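6-phosphofructokinase isozyme 2 (Escherichia coli, PDB 3UMO) catalyses the ATP-dependent phosphorylation of fructose 6-phosphate to fructose 1,6-bisphosphate, the first committing step of glycolysis, and works as a homodimer that needs magnesium. Local coordinates at residues A[40-45]-A[55-60]; A[68-73]-A[80-85]; A[135-140]-A[254-259]. All blocks are in the same frame, centred on the assembly; numbering follows the deposited sequence.

Contact 1 of 3, residues A[40-45]-A[55-60]; sequences GGINVA and ATAIFP
I42 and A45 are the two side chains of 40-45 that rest on 55-60, in the ribokinase-like fold where a helix packs on one face of the central parallel sheet. The short helix and strand axes run nearly antiparallel, at 165°, and come within 7.9 Å of each other, an approach consistent with the small alanines between them. The segment opens with G40 and G41, part of the substrate-binding glycine run; G41 gives its carbonyl O to T6 OG1 and bonds the backbone of S137. I42 comes next, and is the large side chain of this helix face. Its CG1 is anti to the carbonyl carbon and beside the backbone N (chi1 -78°), and with chi2 extended the chain carries CD1 out over F59. The two side chains cross at about a right angle. I42 CD1 sits over the centre of one face of the F59 ring, about 3.8 Å above its plane. This is a CH-pi contact, with I42 CD1 3.9 Å from the centroid of the F59 ring and only 13° off the ring normal. L69 and L73 of helix 63-75 also touch both I42 and F59, adding apolar contacts to the pair. On its way I42 passes A57, CG1 lying 4.3 Å from A57 CB. One turn on, A45 aims its CB at the strand, where it sits 4.1 Å from A55 CB and 4.2 Å from A57 CB, methyl against methyl. At this end a water bridges the two backbones where they do not bond directly: it donates to A45 O at 3.0 Å and accepts from A55 N at 2.9 Å.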
loop_
_atom_site.group_PDB
_atom_site.type_symbol
_atom_site.label_atom_id
_atom_site.label_comp_id
_atom_site.label_asym_id
_atom_site.label_seq_id
_atom_site.Cartn_x
_atom_site.Cartn_y
_atom_site.Cartn_z
ATOM N N GLY A 40 4.603 -11.882 -25.069
ATOM C CA GLY A 40 3.848 -11.097 -26.028
ATOM C C GLY A 40 3.305 -11.899 -27.192
ATOM O O GLY A 40 2.088 -12.016 -27.352
ATOM N N GLY A 41 4.205 -12.450 -28.002
ATOM C CA GLY A 41 3.821 -13.226 -29.168
ATOM C C GLY A 41 2.992 -14.440 -28.802
ATOM O O GLY A 41 2.066 -14.807 -29.523
ATOM N N ILE A 42 3.313 -15.066 -27.673
ATOM C CA ILE A 42 2.538 -16.214 -27.219
ATOM C C ILE A 42 1.093 -15.811 -26.940
ATOM O O ILE A 42 0.156 -16.496 -27.355
ATOM C CB ILE A 42 3.184 -16.883 -25.986
ATOM C CG1 ILE A 42 4.373 -17.737 -26.432
ATOM C CG2 ILE A 42 2.167 -17.755 -25.248
ATOM C CD1 ILE A 42 5.206 -18.282 -25.289
ATOM N N ASN A 43 0.912 -14.684 -26.257
ATOM C CA ASN A 43 -0.429 -14.210 -25.949
ATOM C C ASN A 43 -1.192 -13.735 -27.180
ATOM O O ASN A 43 -2.403 -13.897 -27.254
ATOM C CB ASN A 43 -0.398 -13.148 -24.850
ATOM C CG ASN A 43 -0.274 -13.759 -23.471
ATOM O OD1 ASN A 43 -0.826 -14.826 -23.209
ATOM N ND2 ASN A 43 0.452 -13.089 -22.584
ATOM N N VAL A 44 -0.481 -13.162 -28.148
ATOM C CA VAL A 44 -1.095 -12.808 -29.421
ATOM C C VAL A 44 -1.661 -14.067 -30.083
ATOM O O VAL A 44 -2.794 -14.066 -30.579
ATOM C CB VAL A 44 -0.090 -12.100 -30.359
ATOM C CG1 VAL A 44 -0.665 -11.962 -31.770
ATOM C CG2 VAL A 44 0.259 -10.734 -29.804
ATOM N N ALA A 45 -0.884 -15.150 -30.056
ATOM C CA ALA A 45 -1.330 -16.417 -30.638
ATOM C C ALA A 45 -2.550 -16.984 -29.901
ATOM O O ALA A 45 -3.474 -17.527 -30.522
ATOM C CB ALA A 45 -0.196 -17.434 -30.655
ATOM N N ALA A 55 -2.637 -19.265 -35.128
ATOM C CA ALA A 55 -1.305 -18.686 -35.256
ATOM C C ALA A 55 -0.288 -19.588 -34.582
ATOM O O ALA A 55 -0.533 -20.099 -33.486
ATOM C CB ALA A 55 -1.258 -17.287 -34.645
ATOM N N THR A 56 0.853 -19.780 -35.238
ATOM C CA THR A 56 1.911 -20.619 -34.687
ATOM C C THR A 56 2.889 -19.777 -33.880
ATOM O O THR A 56 3.478 -18.829 -34.402
ATOM C CB THR A 56 2.668 -21.368 -35.792
ATOM O OG1 THR A 56 1.754 -22.222 -36.488
ATOM C CG2 THR A 56 3.778 -22.218 -35.195
ATOM N N ALA A 57 3.060 -20.130 -32.608
ATOM C CA ALA A 57 3.963 -19.395 -31.723
ATOM C C ALA A 57 5.385 -19.944 -31.786
ATOM O O ALA A 57 5.629 -21.098 -31.435
ATOM C CB ALA A 57 3.452 -19.430 -30.292
ATOM N N ILE A 58 6.325 -19.102 -32.212
ATOM C CA ILE A 58 7.737 -19.477 -32.244
ATOM C C ILE A 58 8.404 -18.871 -31.015
ATOM O O ILE A 58 8.233 -17.680 -30.748
ATOM C CB ILE A 58 8.435 -18.932 -33.511
ATOM C CG1 ILE A 58 7.689 -19.375 -34.773
ATOM C CG2 ILE A 58 9.896 -19.375 -33.559
ATOM C CD1 ILE A 58 8.178 -18.695 -36.047
ATOM N N PHE A 59 9.146 -19.684 -30.266
ATOM C CA PHE A 59 9.812 -19.210 -29.049
ATOM C C PHE A 59 10.852 -20.200 -28.529
ATOM O O PHE A 59 10.768 -21.399 -28.803
ATOM C CB PHE A 59 8.786 -18.892 -27.940
ATOM C CG PHE A 59 7.937 -20.066 -27.533
ATOM C CD1 PHE A 59 8.326 -20.891 -26.484
ATOM C CD2 PHE A 59 6.738 -20.335 -28.186
ATOM C CE1 PHE A 59 7.544 -21.979 -26.101
ATOM C CE2 PHE A 59 5.946 -21.419 -27.810
ATOM C CZ PHE A 59 6.351 -22.243 -26.764
ATOM N N PRO A 60 11.845 -19.693 -27.778
ATOM C CA PRO A 60 12.793 -20.575 -27.098
ATOM C C PRO A 60 12.167 -21.130 -25.827
ATOM O O PRO A 60 11.460 -20.409 -25.114
ATOM C CB PRO A 60 13.946 -19.633 -26.738
ATOM C CG PRO A 60 13.286 -18.294 -26.556
ATOM C CD PRO A 60 12.158 -18.265 -27.563
HETATM O O HOH W 1 -3.265 -19.824 -32.380
#

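Contact 2 of 3, residues A[68-73]-A[80-85]; sequences HLVSLL and VATVEA
L73 meets V80 at the buried end of this contact, and V70 meets T82 at its more open flank, where helix 63-75 packs on strand 80-84 within the beta-alpha-beta unit formed with strand 55-61. The tighter part is L73 on V80. L73 CG stands beside the backbone N and anti to the carbonyl carbon (chi1 -70°), which sends the branch toward the sheet, and V80 answers with a single methyl: V80 CG1 lies 3.9 Å from L73 CD1, while the same methyl is 4.0 Å from L73 CB. The leucine thus grips that methyl at both its root and its tip. F59 of the neighbouring strand touches V80 and T82, and V78 and P37 lie against L73, so the leucine is buried, although V80 stays partly exposed.

The V70 side is thinner. Here one methyl meets one methyl, V70 CG2 to T82 CG2 at 4.0 Å, with the two side chains set obliquely to each other. Both residues are partly exposed, and strand 80-84 is the outermost strand of the central sheet within this chain, so the shielding falls off from L73 outward. T82 presents its methyl to the helix, CG2 lying anti to the carbonyl carbon, while OG1 takes no part in the contact. The chemistry between the two segments is aliphatic carbon on aliphatic carbon, consistent with dispersion and exclusion of water, while the strand is positioned by its backbone bonds to 55-61.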
loop_
_atom_site.group_PDB
_atom_site.type_symbol
_atom_site.label_atom_id
_atom_site.label_comp_id
_atom_site.label_asym_id
_atom_site.label_seq_id
_atom_site.Cartn_x
_atom_site.Cartn_y
_atom_site.Cartn_z
ATOM N N HIS A 68 6.634 -27.289 -19.569
ATOM C CA HIS A 68 5.281 -27.051 -19.090
ATOM C C HIS A 68 4.606 -25.975 -19.924
ATOM O O HIS A 68 3.418 -26.069 -20.228
ATOM C CB HIS A 68 5.275 -26.667 -17.609
ATOM C CG HIS A 68 3.937 -26.830 -16.959
ATOM N ND1 HIS A 68 3.219 -28.002 -17.026
ATOM C CD2 HIS A 68 3.180 -25.964 -16.243
ATOM C CE1 HIS A 68 2.080 -27.858 -16.373
ATOM N NE2 HIS A 68 2.030 -26.630 -15.889
ATOM N N LEU A 69 5.370 -24.945 -20.283
ATOM C CA LEU A 69 4.879 -23.894 -21.170
ATOM C C LEU A 69 4.374 -24.488 -22.489
ATOM O O LEU A 69 3.273 -24.165 -22.954
ATOM C CB LEU A 69 5.989 -22.869 -21.442
ATOM C CG LEU A 69 5.696 -21.779 -22.481
ATOM C CD1 LEU A 69 4.507 -20.945 -22.045
ATOM C CD2 LEU A 69 6.914 -20.887 -22.694
ATOM N N VAL A 70 5.182 -25.366 -23.077
ATOM C CA VAL A 70 4.827 -26.032 -24.324
ATOM C C VAL A 70 3.574 -26.886 -24.151
ATOM O O VAL A 70 2.692 -26.906 -25.015
ATOM C CB VAL A 70 5.995 -26.900 -24.831
ATOM C CG1 VAL A 70 5.565 -27.767 -26.010
ATOM C CG2 VAL A 70 7.169 -26.005 -25.227
ATOM N N SER A 71 3.496 -27.577 -23.020
ATOM C CA SER A 71 2.357 -28.446 -22.729
ATOM C C SER A 71 1.059 -27.662 -22.548
ATOM O O SER A 71 -0.013 -28.116 -22.960
ATOM C CB SER A 71 2.639 -29.292 -21.488
ATOM O OG SER A 71 1.473 -29.980 -21.066
ATOM N N LEU A 72 1.154 -26.495 -21.918
ATOM C CA LEU A 72 -0.015 -25.652 -21.705
ATOM C C LEU A 72 -0.576 -25.174 -23.032
ATOM O O LEU A 72 -1.791 -25.125 -23.217
ATOM C CB LEU A 72 0.330 -24.454 -20.819
ATOM C CG LEU A 72 0.528 -24.767 -19.336
ATOM C CD1 LEU A 72 0.986 -23.528 -18.587
ATOM C CD2 LEU A 72 -0.757 -25.324 -18.726
ATOM N N LEU A 73 0.314 -24.821 -23.958
ATOM C CA LEU A 73 -0.114 -24.338 -25.270
ATOM C C LEU A 73 -0.735 -25.463 -26.090
ATOM O O LEU A 73 -1.680 -25.236 -26.851
ATOM C CB LEU A 73 1.051 -23.679 -26.016
ATOM C CG LEU A 73 1.468 -22.346 -25.390
ATOM C CD1 LEU A 73 2.785 -21.842 -25.974
ATOM C CD2 LEU A 73 0.366 -21.313 -25.576
ATOM N N VAL A 80 2.840 -24.614 -32.003
ATOM C CA VAL A 80 4.105 -23.972 -31.668
ATOM C C VAL A 80 5.256 -24.474 -32.524
ATOM O O VAL A 80 5.156 -25.494 -33.203
ATOM C CB VAL A 80 4.497 -24.175 -30.191
ATOM C CG1 VAL A 80 3.351 -23.775 -29.264
ATOM C CG2 VAL A 80 4.926 -25.616 -29.946
ATOM N N ALA A 81 6.353 -23.732 -32.481
ATOM C CA ALA A 81 7.596 -24.153 -33.100
ATOM C C ALA A 81 8.670 -23.637 -32.168
ATOM O O ALA A 81 8.849 -22.431 -32.020
ATOM C CB ALA A 81 7.748 -23.544 -34.485
ATOM N N THR A 82 9.362 -24.547 -31.503
ATOM C CA THR A 82 10.259 -24.132 -30.438
ATOM C C THR A 82 11.728 -24.405 -30.749
ATOM O O THR A 82 12.061 -25.217 -31.616
ATOM C CB THR A 82 9.882 -24.793 -29.093
ATOM O OG1 THR A 82 9.968 -26.216 -29.216
ATOM C CG2 THR A 82 8.459 -24.411 -28.677
ATOM N N VAL A 83 12.591 -23.691 -30.039
ATOM C CA VAL A 83 14.018 -23.949 -30.046
ATOM C C VAL A 83 14.392 -24.250 -28.608
ATOM O O VAL A 83 13.999 -23.521 -27.698
ATOM C CB VAL A 83 14.803 -22.717 -30.531
ATOM C CG1 VAL A 83 16.288 -22.871 -30.226
ATOM C CG2 VAL A 83 14.560 -22.493 -32.016
ATOM N N GLU A 84 15.127 -25.332 -28.386
ATOM C CA GLU A 84 15.524 -25.673 -27.028
ATOM C C GLU A 84 16.667 -24.763 -26.598
ATOM O O GLU A 84 17.672 -24.648 -27.300
ATOM C CB GLU A 84 15.931 -27.143 -26.933
ATOM C CG GLU A 84 15.915 -27.689 -25.520
ATOM C CD GLU A 84 15.769 -29.195 -25.486
ATOM O OE1 GLU A 84 16.030 -29.844 -26.525
ATOM O OE2 GLU A 84 15.386 -29.728 -24.423
ATOM N N ALA A 85 16.502 -24.096 -25.461
ATOM C CA ALA A 85 17.521 -23.172 -24.975
ATOM C C ALA A 85 18.180 -23.699 -23.706
ATOM O O ALA A 85 17.563 -24.445 -22.942
ATOM C CB ALA A 85 16.924 -21.792 -24.735
#

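Contact 3 of 3, residues A[135-140]-A[254-259]; sequences VISGSL and AGDSMV. With ATP (adenosine-5'-triphosphate), chain E.
S137 OG stands anti to its own backbone nitrogen (chi1 172°) and D256 CG lies beside its backbone N (chi1 -63°), torsions that turn the hydroxyl and the carboxylate toward each other between strand 133-137 and helix 254-267. They stop short of a direct bond, S137 OG lying 3.8 Å from D256 OD2, and two waters bridge them. One accepts from S137 OG at 2.6 Å and donates to D256 OD2 at 2.7 Å. The other donates to both, at 2.7 Å to S137 OG and a longer 3.3 Å to D256 OD2, which makes two water bridges between the same two oxygens. Further back along the strand, V135 CG1 meets V259 CG1 at 3.8 Å, the two side chains sliding past each other in opposite directions, with V44 of helix 40-50 and D166 of strand 162-166 also against V259.

The start of the helix faces the nucleotide. G255 N donates to ATP O2G at 3.1 Å, and a side chain on this glycine would collide with O3B of the triphosphate. M258 bends at chi3 and lays its CE 3.2 Å from ATP O3', its SD flanking the same ribose; an alanine here is likely to leave that side of the sugar without its apolar wall and the ribose less firmly placed. K185 touches both M258 and V259 and also binds the nucleotide. D256 is a substrate-binding residue and, by similarity, the active-site residue. A helix whose N-terminal end receives the phosphates through a glycine amide, followed at once by this aspartate, is characteristic of the ribokinase-family active site, where the aspartate probably acts as catalytic base and the helix start as anion hole.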
loop_
_atom_site.group_PDB
_atom_site.type_symbol
_atom_site.label_atom_id
_atom_site.label_comp_id
_atom_site.label_asym_id
_atom_site.label_seq_id
_atom_site.Cartn_x
_atom_site.Cartn_y
_atom_site.Cartn_z
ATOM N N VAL A 135 4.222 -11.859 -36.292
ATOM C CA VAL A 135 4.081 -10.873 -35.225
ATOM C C VAL A 135 5.208 -11.022 -34.218
ATOM O O VAL A 135 5.281 -12.019 -33.500
ATOM C CB VAL A 135 2.734 -11.019 -34.485
ATOM C CG1 VAL A 135 2.585 -9.917 -33.433
ATOM C CG2 VAL A 135 1.574 -10.983 -35.466
ATOM N N ILE A 136 6.087 -10.026 -34.166
ATOM C CA ILE A 136 7.172 -10.007 -33.194
ATOM C C ILE A 136 6.713 -9.159 -32.009
ATOM O O ILE A 136 6.585 -7.938 -32.118
ATOM C CB ILE A 136 8.459 -9.417 -33.802
ATOM C CG1 ILE A 136 8.811 -10.143 -35.098
ATOM C CG2 ILE A 136 9.611 -9.523 -32.812
ATOM C CD1 ILE A 136 8.793 -9.252 -36.317
ATOM N N SER A 137 6.450 -9.808 -30.878
ATOM C CA SER A 137 5.863 -9.119 -29.735
ATOM C C SER A 137 6.514 -9.506 -28.406
ATOM O O SER A 137 6.722 -10.687 -28.118
ATOM C CB SER A 137 4.350 -9.392 -29.662
ATOM O OG SER A 137 3.818 -8.869 -28.460
ATOM N N GLY A 138 6.834 -8.501 -27.599
ATOM C CA GLY A 138 7.351 -8.743 -26.268
ATOM C C GLY A 138 8.707 -8.105 -26.071
ATOM O O GLY A 138 9.256 -7.478 -26.984
ATOM N N SER A 139 9.251 -8.278 -24.872
ATOM C CA SER A 139 10.542 -7.701 -24.516
ATOM C C SER A 139 11.713 -8.422 -25.182
ATOM O O SER A 139 11.557 -9.514 -25.740
ATOM C CB SER A 139 10.727 -7.733 -22.997
ATOM O OG SER A 139 10.713 -9.066 -22.505
ATOM N N LEU A 140 12.887 -7.798 -25.111
ATOM C CA LEU A 140 14.122 -8.390 -25.620
ATOM C C LEU A 140 14.890 -9.022 -24.464
ATOM O O LEU A 140 15.238 -8.333 -23.499
ATOM C CB LEU A 140 14.993 -7.322 -26.295
ATOM C CG LEU A 140 16.219 -7.869 -27.028
ATOM C CD1 LEU A 140 15.792 -8.580 -28.303
ATOM C CD2 LEU A 140 17.231 -6.767 -27.336
ATOM N N ALA A 254 -4.957 -6.729 -22.546
ATOM C CA ALA A 254 -5.630 -5.864 -23.520
ATOM C C ALA A 254 -4.777 -5.664 -24.774
ATOM O O ALA A 254 -5.277 -5.763 -25.903
ATOM C CB ALA A 254 -5.959 -4.525 -22.900
ATOM N N GLY A 255 -3.496 -5.368 -24.568
ATOM C CA GLY A 255 -2.588 -5.102 -25.671
ATOM C C GLY A 255 -2.439 -6.278 -26.630
ATOM O O GLY A 255 -2.548 -6.131 -27.855
ATOM N N ASP A 256 -2.182 -7.454 -26.078
ATOM C CA ASP A 256 -1.980 -8.630 -26.911
ATOM C C ASP A 256 -3.273 -9.059 -27.600
ATOM O O ASP A 256 -3.243 -9.557 -28.723
ATOM C CB ASP A 256 -1.380 -9.768 -26.087
ATOM C CG ASP A 256 -0.005 -9.421 -25.537
ATOM O OD1 ASP A 256 0.349 -9.927 -24.450
ATOM O OD2 ASP A 256 0.725 -8.640 -26.188
ATOM N N SER A 257 -4.405 -8.862 -26.932
ATOM C CA SER A 257 -5.694 -9.161 -27.541
ATOM C C SER A 257 -5.927 -8.242 -28.727
ATOM O O SER A 257 -6.361 -8.691 -29.791
ATOM C CB SER A 257 -6.833 -9.000 -26.532
ATOM O OG SER A 257 -6.765 -10.015 -25.540
ATOM N N MET A 258 -5.648 -6.955 -28.542
ATOM C CA MET A 258 -5.768 -5.998 -29.639
ATOM C C MET A 258 -4.869 -6.366 -30.817
ATOM O O MET A 258 -5.303 -6.329 -31.976
ATOM C CB MET A 258 -5.443 -4.578 -29.160
ATOM C CG MET A 258 -5.194 -3.602 -30.304
ATOM S SD MET A 258 -5.036 -1.901 -29.728
ATOM C CE MET A 258 -6.725 -1.331 -29.906
ATOM N N VAL A 259 -3.612 -6.705 -30.535
ATOM C CA VAL A 259 -2.691 -7.090 -31.607
ATOM C C VAL A 259 -3.162 -8.335 -32.358
ATOM O O VAL A 259 -3.107 -8.376 -33.595
ATOM C CB VAL A 259 -1.246 -7.257 -31.096
ATOM C CG1 VAL A 259 -0.358 -7.850 -32.180
ATOM C CG2 VAL A 259 -0.707 -5.910 -30.641
HETATM P PG ATP E . -0.694 -4.020 -22.401
HETATM O O1G ATP E . 0.457 -4.507 -23.209
HETATM O O2G ATP E . -1.532 -5.265 -22.124
HETATM O O3G ATP E . -0.288 -3.348 -21.134
HETATM P PB ATP E . -1.046 -1.808 -23.983
HETATM O O1B ATP E . -0.511 -0.771 -22.949
HETATM O O2B ATP E . -0.037 -2.167 -25.094
HETATM O O3B ATP E . -1.617 -3.116 -23.270
HETATM P PA ATP E . -3.571 -0.450 -24.253
HETATM O O1A ATP E . -3.494 -0.173 -22.780
HETATM O O2A ATP E . -3.793 0.806 -25.097
HETATM O O3A ATP E . -2.299 -1.193 -24.744
HETATM O "O5'" ATP E . -4.749 -1.522 -24.476
HETATM C "C5'" ATP E . -5.155 -1.828 -25.767
HETATM C "C4'" ATP E . -6.584 -1.735 -26.058
HETATM O "O4'" ATP E . -7.303 -2.391 -24.991
HETATM C "C3'" ATP E . -7.083 -0.351 -26.008
HETATM O "O3'" ATP E . -6.891 0.304 -27.205
HETATM C "C2'" ATP E . -8.503 -0.530 -25.663
HETATM O "O2'" ATP E . -9.200 -0.989 -26.749
HETATM C "C1'" ATP E . -8.437 -1.621 -24.665
HETATM N N9 ATP E . -8.320 -1.102 -23.304
HETATM C C8 ATP E . -7.185 -0.987 -22.590
HETATM N N7 ATP E . -7.510 -0.460 -21.383
HETATM C C5 ATP E . -8.841 -0.246 -21.339
HETATM C C6 ATP E . -9.710 0.260 -20.366
HETATM N N6 ATP E . -9.202 0.712 -19.028
HETATM N N1 ATP E . -11.020 0.340 -20.657
HETATM C C2 ATP E . -11.497 -0.056 -21.850
HETATM N N3 ATP E . -10.689 -0.546 -22.793
HETATM C C4 ATP E . -9.368 -0.655 -22.567
HETATM O O HOH W 2 1.357 -7.934 -28.680
HETATM O O HOH W 3 3.738 -7.410 -26.152
#

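In the fold
All three contacts reach the same central parallel sheet. Contacts 1 and 3 are buried, contact 3 almost at the centre of the chain, whereas contact 2 is partly buried at the sheet's edge. Contacts 1 and 2 join directly, since strands 55-61 and 80-84 are neighbours, probably bonded from A57 O to A81 N and from F59 O to V83 N. Contact 1 also meets contact 3 through helix 40-50, where N43 packs against D256. Contacts 2 and 3 do not touch, their nearest atoms being about 11 Å apart. Chemistry follows place: aliphatic carbons alone at the edge; methyls, a ring and one water in the middle; an apolar valine pair beside water-bridged oxygens and the nucleotide at the active site.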